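Side-chain contacts in response regulator aspartate phosphatase I (Bacillus subtilis subsp. subtilis, PDB 4I1A), which dephosphorylates the sporulation phosphotransferase Spo0F and activates excision and transfer of the mobile element ICEBs1 by inactivating its repressor ImmR: residues A[277-282]-A[310-315]; A[267-272]-A[283-288]; A[101-106]-A[139-144]. One frame throughout, in Å; residues are numbered along the deposited sequence.

Contact 1 (A[277-282]-A[310-315]); sequences QNYNVA and GLFFSD
Phe313 reaches across from the end of helix 299-313 to the first turn of helix 279-295, where it meets Ala282 and the backbone of Tyr279. Its CB does not aim at the partner segment; CG lies anti to the carbonyl carbon (chi1 -58°), and this turn carries the ring over to the other helix. The ring is backed by its own neighbour, CB of Phe312 lying over the centre of one face. Further out, CE1 of Phe313 comes to 3.6 Å from Tyr279 O, which sits at the ring edge, near its plane. At the tip, CZ of Phe313 touches CB of Ala282 at 3.7 Å, again along the edge.

The second point of contact is aromatic. Phe312 and Tyr279 side chains cross at about a right angle, and CD1 of Phe312 approaches CE1 of Tyr279 to 3.7 Å. The two ring planes are inclined obliquely, by 32°, with centroids 6.0 Å apart. CA of Gln277 covers part of one face of the Tyr279 ring.

The contact joins the two helices of the predicted fifth TPR, pairing the start of helix 279-295 with the end of helix 299-313. Helix 261-275 packs against both, through Glu273 on Ala282, Tyr271 and Ala274 on Phe312, and Thr270 on Phe313.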
# COMPACT_ATOMS: atom_id res chain seq x y z
N GLN A 277 3.26 -13.23 -19.25
CA GLN A 277 2.52 -13.70 -20.41
C GLN A 277 1.72 -14.97 -20.13
O GLN A 277 1.36 -15.70 -21.06
CB GLN A 277 3.42 -13.90 -21.63
CG GLN A 277 4.14 -12.64 -22.10
CD GLN A 277 5.55 -12.57 -21.57
OE1 GLN A 277 6.42 -13.36 -21.96
NE2 GLN A 277 5.80 -11.62 -20.67
N ASN A 278 1.43 -15.23 -18.86
CA ASN A 278 0.54 -16.33 -18.52
C ASN A 278 -0.91 -15.87 -18.61
O ASN A 278 -1.61 -15.76 -17.62
CB ASN A 278 0.85 -16.87 -17.13
CG ASN A 278 2.21 -17.54 -17.06
OD1 ASN A 278 2.70 -18.10 -18.04
ND2 ASN A 278 2.84 -17.49 -15.88
N TYR A 279 -1.33 -15.59 -19.84
CA TYR A 279 -2.57 -14.87 -20.13
C TYR A 279 -3.83 -15.66 -19.78
O TYR A 279 -4.84 -15.08 -19.41
CB TYR A 279 -2.59 -14.43 -21.61
CG TYR A 279 -1.50 -13.43 -21.94
CD1 TYR A 279 -1.30 -12.30 -21.16
CD2 TYR A 279 -0.64 -13.64 -23.01
CE1 TYR A 279 -0.29 -11.38 -21.46
CE2 TYR A 279 0.37 -12.75 -23.31
CZ TYR A 279 0.54 -11.62 -22.53
OH TYR A 279 1.54 -10.73 -22.84
N ASN A 280 -3.75 -16.98 -19.87
CA ASN A 280 -4.89 -17.82 -19.55
C ASN A 280 -5.18 -17.94 -18.06
O ASN A 280 -6.32 -17.83 -17.64
CB ASN A 280 -4.72 -19.20 -20.18
CG ASN A 280 -4.91 -19.16 -21.67
OD1 ASN A 280 -5.90 -18.61 -22.16
ND2 ASN A 280 -3.96 -19.72 -22.40
N VAL A 281 -4.14 -18.16 -17.28
CA VAL A 281 -4.28 -18.20 -15.83
C VAL A 281 -4.63 -16.82 -15.27
O VAL A 281 -5.36 -16.69 -14.28
CB VAL A 281 -2.98 -18.75 -15.19
CG1 VAL A 281 -2.97 -18.53 -13.67
CG2 VAL A 281 -2.82 -20.22 -15.54
N ALA A 282 -4.10 -15.78 -15.92
CA ALA A 282 -4.32 -14.42 -15.46
C ALA A 282 -5.78 -14.05 -15.66
O ALA A 282 -6.39 -13.39 -14.82
CB ALA A 282 -3.39 -13.42 -16.21
N GLY A 310 -7.93 -3.59 -20.90
CA GLY A 310 -7.59 -2.91 -22.14
C GLY A 310 -6.20 -3.31 -22.60
O GLY A 310 -5.93 -3.41 -23.78
N LEU A 311 -5.32 -3.53 -21.63
CA LEU A 311 -3.95 -3.96 -21.87
C LEU A 311 -3.90 -5.41 -22.35
O LEU A 311 -3.19 -5.71 -23.31
CB LEU A 311 -3.17 -3.83 -20.55
CG LEU A 311 -1.86 -3.05 -20.40
CD1 LEU A 311 -1.76 -1.87 -21.34
CD2 LEU A 311 -1.75 -2.59 -18.96
N PHE A 312 -4.63 -6.32 -21.70
CA PHE A 312 -4.39 -7.76 -21.93
C PHE A 312 -5.58 -8.60 -22.41
O PHE A 312 -5.38 -9.60 -23.10
CB PHE A 312 -3.83 -8.43 -20.65
CG PHE A 312 -2.56 -7.80 -20.13
CD1 PHE A 312 -1.38 -7.86 -20.87
CD2 PHE A 312 -2.53 -7.17 -18.90
CE1 PHE A 312 -0.21 -7.28 -20.39
CE2 PHE A 312 -1.37 -6.58 -18.43
CZ PHE A 312 -0.20 -6.65 -19.18
N PHE A 313 -6.79 -8.22 -22.02
CA PHE A 313 -7.93 -9.15 -22.09
C PHE A 313 -9.07 -8.74 -23.03
O PHE A 313 -10.18 -9.27 -22.96
CB PHE A 313 -8.44 -9.43 -20.68
CG PHE A 313 -7.38 -9.99 -19.76
CD1 PHE A 313 -6.66 -11.12 -20.13
CD2 PHE A 313 -7.09 -9.37 -18.56
CE1 PHE A 313 -5.68 -11.63 -19.29
CE2 PHE A 313 -6.10 -9.87 -17.71
CZ PHE A 313 -5.40 -11.00 -18.07
N SER A 314 -8.79 -7.78 -23.90
CA SER A 314 -9.71 -7.40 -24.97
C SER A 314 -8.89 -7.61 -26.22
O SER A 314 -7.91 -8.36 -26.21
CB SER A 314 -10.14 -5.94 -24.82
OG SER A 314 -9.08 -5.12 -24.34
N ASP A 315 -9.26 -6.97 -27.31
CA ASP A 315 -8.44 -7.13 -28.50
C ASP A 315 -7.61 -5.88 -28.74
O ASP A 315 -7.30 -5.53 -29.88
CB ASP A 315 -9.28 -7.49 -29.73
CG ASP A 315 -8.46 -8.18 -30.80
OD1 ASP A 315 -7.38 -8.72 -30.46
OD2 ASP A 315 -8.89 -8.20 -31.98

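Contact 2 (A[267-272]-A[283-288]); sequences FTLTYV and LIYFRK
Leu269 lays its CD2 methyl on one face of the Tyr285 ring, a CH-pi contact in which the methyl lies 3.6 Å from the ring centroid and 16° off the ring normal. The torsions of both residues serve this fit. In Leu269, CG is anti to the backbone N (chi1 -168°) and chi2 swings CD2 onto the ring, where its nearest atom is Tyr285 CE1 at 3.5 Å; CG follows behind, 4.0 Å from CD2 of Tyr285. Tyr285 instead has CG anti to its carbonyl carbon, which presents the face of the ring to the leucine.

Thr270 is set against the backbone where the helices come closest, its CA 5.3 Å from the CA of Tyr285. Its two branches divide the work. The hydroxyl OG1 faces CB and the carbonyl group of Tyr285, but its hydrogen bond goes to Leu266 O, one turn earlier in its own helix. The methyl CG2 packs on CB of Phe286 at 3.7 Å and lies at the edge of that ring; the rest of the Phe286 side chain continues past Thr270 toward helix 299-313, where it meets Glu309 and Phe313.

Helices 261-275 and 279-295 thus run side by side, nearly antiparallel at 153°, with local axes 8.3 Å apart, as expected for consecutive helices in a TPR array. Helix 240-257 adds Leu251 against both Leu269 and Tyr285, while helix 299-313 also brings Leu308 to Thr270.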
# COMPACT_ATOMS: atom_id res chain seq x y z
N PHE A 267 -6.04 -8.48 -7.89
CA PHE A 267 -5.60 -7.56 -8.91
C PHE A 267 -4.11 -7.75 -9.17
O PHE A 267 -3.69 -7.95 -10.33
CB PHE A 267 -5.90 -6.11 -8.52
CG PHE A 267 -5.33 -5.11 -9.47
CD1 PHE A 267 -6.03 -4.73 -10.60
CD2 PHE A 267 -4.06 -4.57 -9.26
CE1 PHE A 267 -5.50 -3.83 -11.50
CE2 PHE A 267 -3.51 -3.66 -10.16
CZ PHE A 267 -4.24 -3.29 -11.28
N THR A 268 -3.33 -7.71 -8.10
CA THR A 268 -1.87 -7.85 -8.17
C THR A 268 -1.49 -9.21 -8.76
O THR A 268 -0.58 -9.31 -9.59
CB THR A 268 -1.23 -7.68 -6.77
OG1 THR A 268 -1.79 -6.51 -6.14
CG2 THR A 268 0.30 -7.54 -6.85
N LEU A 269 -2.21 -10.25 -8.36
CA LEU A 269 -2.01 -11.59 -8.89
C LEU A 269 -2.26 -11.61 -10.40
O LEU A 269 -1.45 -12.14 -11.16
CB LEU A 269 -2.93 -12.58 -8.17
CG LEU A 269 -2.71 -14.08 -8.36
CD1 LEU A 269 -1.24 -14.46 -8.24
CD2 LEU A 269 -3.53 -14.84 -7.33
N THR A 270 -3.37 -11.01 -10.83
CA THR A 270 -3.71 -10.95 -12.24
C THR A 270 -2.60 -10.28 -13.03
O THR A 270 -2.15 -10.78 -14.07
CB THR A 270 -5.01 -10.14 -12.48
OG1 THR A 270 -6.09 -10.71 -11.73
CG2 THR A 270 -5.37 -10.12 -13.96
N TYR A 271 -2.17 -9.13 -12.52
CA TYR A 271 -1.16 -8.35 -13.21
C TYR A 271 0.17 -9.11 -13.31
O TYR A 271 0.78 -9.17 -14.38
CB TYR A 271 -0.98 -7.00 -12.52
CG TYR A 271 -0.38 -5.94 -13.40
CD1 TYR A 271 -0.09 -6.21 -14.74
CD2 TYR A 271 -0.10 -4.68 -12.90
CE1 TYR A 271 0.46 -5.23 -15.55
CE2 TYR A 271 0.44 -3.70 -13.70
CZ TYR A 271 0.73 -3.98 -15.02
OH TYR A 271 1.27 -2.99 -15.79
N VAL A 272 0.60 -9.68 -12.19
CA VAL A 272 1.83 -10.47 -12.14
C VAL A 272 1.85 -11.58 -13.19
O VAL A 272 2.85 -11.79 -13.88
CB VAL A 272 2.07 -11.04 -10.72
CG1 VAL A 272 3.00 -12.23 -10.74
CG2 VAL A 272 2.61 -9.95 -9.81
N LEU A 283 -6.34 -14.51 -16.78
CA LEU A 283 -7.72 -14.21 -17.15
C LEU A 283 -8.72 -14.78 -16.13
O LEU A 283 -9.82 -14.27 -15.94
CB LEU A 283 -8.01 -14.78 -18.54
CG LEU A 283 -9.35 -14.45 -19.18
CD1 LEU A 283 -9.54 -12.95 -19.22
CD2 LEU A 283 -9.45 -15.06 -20.59
N ILE A 284 -8.31 -15.84 -15.46
CA ILE A 284 -9.12 -16.44 -14.42
C ILE A 284 -9.16 -15.55 -13.17
O ILE A 284 -10.22 -15.33 -12.59
CB ILE A 284 -8.60 -17.84 -14.09
CG1 ILE A 284 -9.00 -18.80 -15.21
CG2 ILE A 284 -9.09 -18.30 -12.72
CD1 ILE A 284 -8.20 -20.07 -15.26
N TYR A 285 -8.00 -15.02 -12.79
CA TYR A 285 -7.93 -14.10 -11.65
C TYR A 285 -8.51 -12.74 -12.01
O TYR A 285 -9.02 -12.02 -11.15
CB TYR A 285 -6.49 -13.97 -11.14
CG TYR A 285 -5.97 -15.24 -10.50
CD1 TYR A 285 -6.49 -15.70 -9.29
CD2 TYR A 285 -4.96 -15.99 -11.11
CE1 TYR A 285 -6.02 -16.88 -8.71
CE2 TYR A 285 -4.49 -17.16 -10.53
CZ TYR A 285 -5.02 -17.60 -9.33
OH TYR A 285 -4.55 -18.76 -8.75
N PHE A 286 -8.44 -12.39 -13.30
CA PHE A 286 -9.06 -11.17 -13.81
C PHE A 286 -10.58 -11.18 -13.64
O PHE A 286 -11.14 -10.24 -13.08
CB PHE A 286 -8.69 -10.96 -15.29
CG PHE A 286 -9.46 -9.85 -15.95
CD1 PHE A 286 -9.07 -8.52 -15.79
CD2 PHE A 286 -10.58 -10.12 -16.74
CE1 PHE A 286 -9.78 -7.49 -16.40
CE2 PHE A 286 -11.30 -9.10 -17.35
CZ PHE A 286 -10.90 -7.77 -17.17
N ARG A 287 -11.24 -12.24 -14.11
CA ARG A 287 -12.71 -12.32 -14.02
C ARG A 287 -13.17 -12.39 -12.58
O ARG A 287 -14.23 -11.88 -12.23
CB ARG A 287 -13.27 -13.53 -14.79
CG ARG A 287 -12.99 -13.50 -16.28
CD ARG A 287 -13.40 -14.82 -16.92
NE ARG A 287 -13.41 -14.76 -18.38
CZ ARG A 287 -12.83 -15.66 -19.17
NH1 ARG A 287 -12.17 -16.69 -18.64
NH2 ARG A 287 -12.90 -15.54 -20.49
N LYS A 288 -12.38 -13.05 -11.76
CA LYS A 288 -12.75 -13.26 -10.37
C LYS A 288 -12.62 -11.94 -9.60
O LYS A 288 -13.48 -11.57 -8.80
CB LYS A 288 -11.89 -14.38 -9.76
CG LYS A 288 -12.06 -14.60 -8.27
CD LYS A 288 -11.81 -16.07 -7.90
CE LYS A 288 -10.58 -16.66 -8.59
NZ LYS A 288 -10.60 -18.16 -8.57

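Contact 3 (A[101-106]-A[139-144]); sequences LEYYFY and EIEKAE
Tyr103 and Glu141 supply the polar part of this contact. The phenol OH of Tyr103 donates a weak hydrogen bond to OE2 of Glu141, 3.4 Å long, and the backbone O of Glu141 lies equally near that hydroxyl. Ring and carboxylate planes stand 78° apart, with OE2 at the edge of the Tyr103 ring, close to its plane. The glutamate gets there by bending: chi2 of -62° folds its chain, so that the carboxylate turns back instead of extending straight out. Such a long bond suggests a modest electrostatic attraction more than a firm grip.

The remaining touches are van der Waals. OE2 of Glu141 also rests at the edge of the Tyr104 ring, 4.0 Å from CE1, and the hydroxyl of Tyr104 passes CG of Glu141 at 4.1 Å. These two side chains cross at roughly a right angle, with ring and carboxylate planes 68° apart. One carboxylate oxygen is therefore bordered by the edges of two consecutive tyrosines.

Only long side chains connect the two backbones, whose closest CA atoms, those of Tyr104 and Glu141, are 10.0 Å apart. The contact links the first turns of helices 102-115 and 139-155. Helix 119-129, which comes between them in the chain, places Ala129 against Tyr103, and Leu133 of the following loop touches the same tyrosine; Phe107 meets its ring from within helix 102-115.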
# COMPACT_ATOMS: atom_id res chain seq x y z
N LEU A 101 -1.91 13.30 32.78
CA LEU A 101 -3.26 13.66 32.36
C LEU A 101 -3.24 14.70 31.25
O LEU A 101 -4.08 14.68 30.35
CB LEU A 101 -4.07 14.19 33.55
CG LEU A 101 -5.25 13.32 34.00
CD1 LEU A 101 -4.76 12.01 34.61
CD2 LEU A 101 -6.14 14.08 34.98
N GLU A 102 -2.27 15.61 31.32
CA GLU A 102 -2.14 16.69 30.35
C GLU A 102 -1.64 16.20 28.99
O GLU A 102 -2.16 16.60 27.94
CB GLU A 102 -1.22 17.79 30.88
CG GLU A 102 -1.14 19.02 29.98
CD GLU A 102 -0.28 20.11 30.57
OE1 GLU A 102 0.41 19.85 31.58
OE2 GLU A 102 -0.29 21.24 30.02
N TYR A 103 -0.62 15.34 29.02
CA TYR A 103 -0.14 14.69 27.81
C TYR A 103 -1.26 13.91 27.16
O TYR A 103 -1.44 13.96 25.94
CB TYR A 103 1.05 13.78 28.12
CG TYR A 103 1.15 12.54 27.25
CD1 TYR A 103 1.70 12.60 25.97
CD2 TYR A 103 0.73 11.30 27.73
CE1 TYR A 103 1.80 11.46 25.19
CE2 TYR A 103 0.83 10.17 26.95
CZ TYR A 103 1.37 10.24 25.69
OH TYR A 103 1.46 9.10 24.93
N TYR A 104 -2.02 13.19 27.98
CA TYR A 104 -3.14 12.39 27.50
C TYR A 104 -4.12 13.24 26.71
O TYR A 104 -4.58 12.82 25.64
CB TYR A 104 -3.87 11.69 28.66
CG TYR A 104 -3.19 10.44 29.17
CD1 TYR A 104 -2.22 9.79 28.42
CD2 TYR A 104 -3.53 9.90 30.41
CE1 TYR A 104 -1.59 8.64 28.89
CE2 TYR A 104 -2.91 8.75 30.88
CZ TYR A 104 -1.95 8.13 30.12
OH TYR A 104 -1.33 6.99 30.59
N PHE A 105 -4.44 14.43 27.20
CA PHE A 105 -5.38 15.29 26.50
C PHE A 105 -4.86 15.67 25.12
O PHE A 105 -5.55 15.46 24.12
CB PHE A 105 -5.69 16.55 27.30
CG PHE A 105 -6.30 17.64 26.46
CD1 PHE A 105 -7.59 17.53 25.98
CD2 PHE A 105 -5.57 18.77 26.14
CE1 PHE A 105 -8.15 18.53 25.20
CE2 PHE A 105 -6.12 19.77 25.35
CZ PHE A 105 -7.41 19.65 24.88
N TYR A 106 -3.65 16.21 25.07
CA TYR A 106 -3.04 16.58 23.79
C TYR A 106 -2.88 15.36 22.88
O TYR A 106 -3.02 15.48 21.66
CB TYR A 106 -1.68 17.26 24.02
CG TYR A 106 -1.79 18.66 24.59
CD1 TYR A 106 -2.83 19.51 24.21
CD2 TYR A 106 -0.87 19.13 25.51
CE1 TYR A 106 -2.94 20.79 24.73
CE2 TYR A 106 -0.96 20.41 26.03
CZ TYR A 106 -2.00 21.24 25.64
OH TYR A 106 -2.11 22.52 26.15
N GLU A 139 7.21 2.32 29.12
CA GLU A 139 7.92 2.40 27.86
C GLU A 139 6.95 2.22 26.70
O GLU A 139 7.20 2.67 25.58
CB GLU A 139 8.99 1.31 27.81
CG GLU A 139 10.33 1.75 27.24
CD GLU A 139 11.33 0.61 27.14
OE1 GLU A 139 12.41 0.80 26.53
OE2 GLU A 139 11.04 -0.49 27.66
N ILE A 140 5.82 1.57 26.98
CA ILE A 140 4.88 1.22 25.92
C ILE A 140 3.76 2.24 25.70
O ILE A 140 3.05 2.15 24.69
CB ILE A 140 4.30 -0.20 26.10
CG1 ILE A 140 3.42 -0.27 27.35
CG2 ILE A 140 5.42 -1.23 26.14
CD1 ILE A 140 1.93 -0.34 27.04
N GLU A 141 3.57 3.18 26.62
CA GLU A 141 2.67 4.29 26.34
C GLU A 141 3.40 5.31 25.45
O GLU A 141 2.77 6.00 24.65
CB GLU A 141 2.14 4.95 27.63
CG GLU A 141 0.65 4.69 27.89
CD GLU A 141 -0.29 5.25 26.81
OE1 GLU A 141 -1.41 4.73 26.65
OE2 GLU A 141 0.09 6.23 26.12
N LYS A 142 4.72 5.38 25.60
CA LYS A 142 5.57 6.12 24.68
C LYS A 142 5.53 5.48 23.30
O LYS A 142 5.39 6.16 22.28
CB LYS A 142 7.02 6.10 25.16
CG LYS A 142 7.39 7.20 26.13
CD LYS A 142 8.87 7.12 26.52
CE LYS A 142 9.12 6.05 27.58
NZ LYS A 142 10.54 6.07 28.06
N ALA A 143 5.67 4.16 23.28
CA ALA A 143 5.68 3.42 22.03
C ALA A 143 4.35 3.63 21.31
O ALA A 143 4.33 3.89 20.12
CB ALA A 143 5.95 1.93 22.27
N GLU A 144 3.25 3.53 22.05
CA GLU A 144 1.93 3.79 21.50
C GLU A 144 1.87 5.20 20.90
O GLU A 144 1.31 5.39 19.82
CB GLU A 144 0.84 3.59 22.56
CG GLU A 144 0.52 2.12 22.85
CD GLU A 144 -0.15 1.90 24.21
OE1 GLU A 144 -0.11 2.82 25.06
OE2 GLU A 144 -0.71 0.81 24.44

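How the contacts relate
Contact 3 comes first along the chain, near the start of the modelled residues, and both its segments precede those of contacts 1 and 2. Contacts 1 and 2 interleave in sequence, share helix 279-295 and lie with centres about 9 Å apart. They touch directly: Phe313 packs on Phe286 and Leu283, and Phe312 on Tyr271, so helices 261-275, 279-295 and 299-313 pack against one another. Contact 3 lies on the opposite side of the chain's centre, its centre about 52 Å from that of contact 1 and about 44 Å from that of contact 2. The contacts thus sample distant parts of an all-helical chain with tetratricopeptide repeats, built from packing between neighbouring helices.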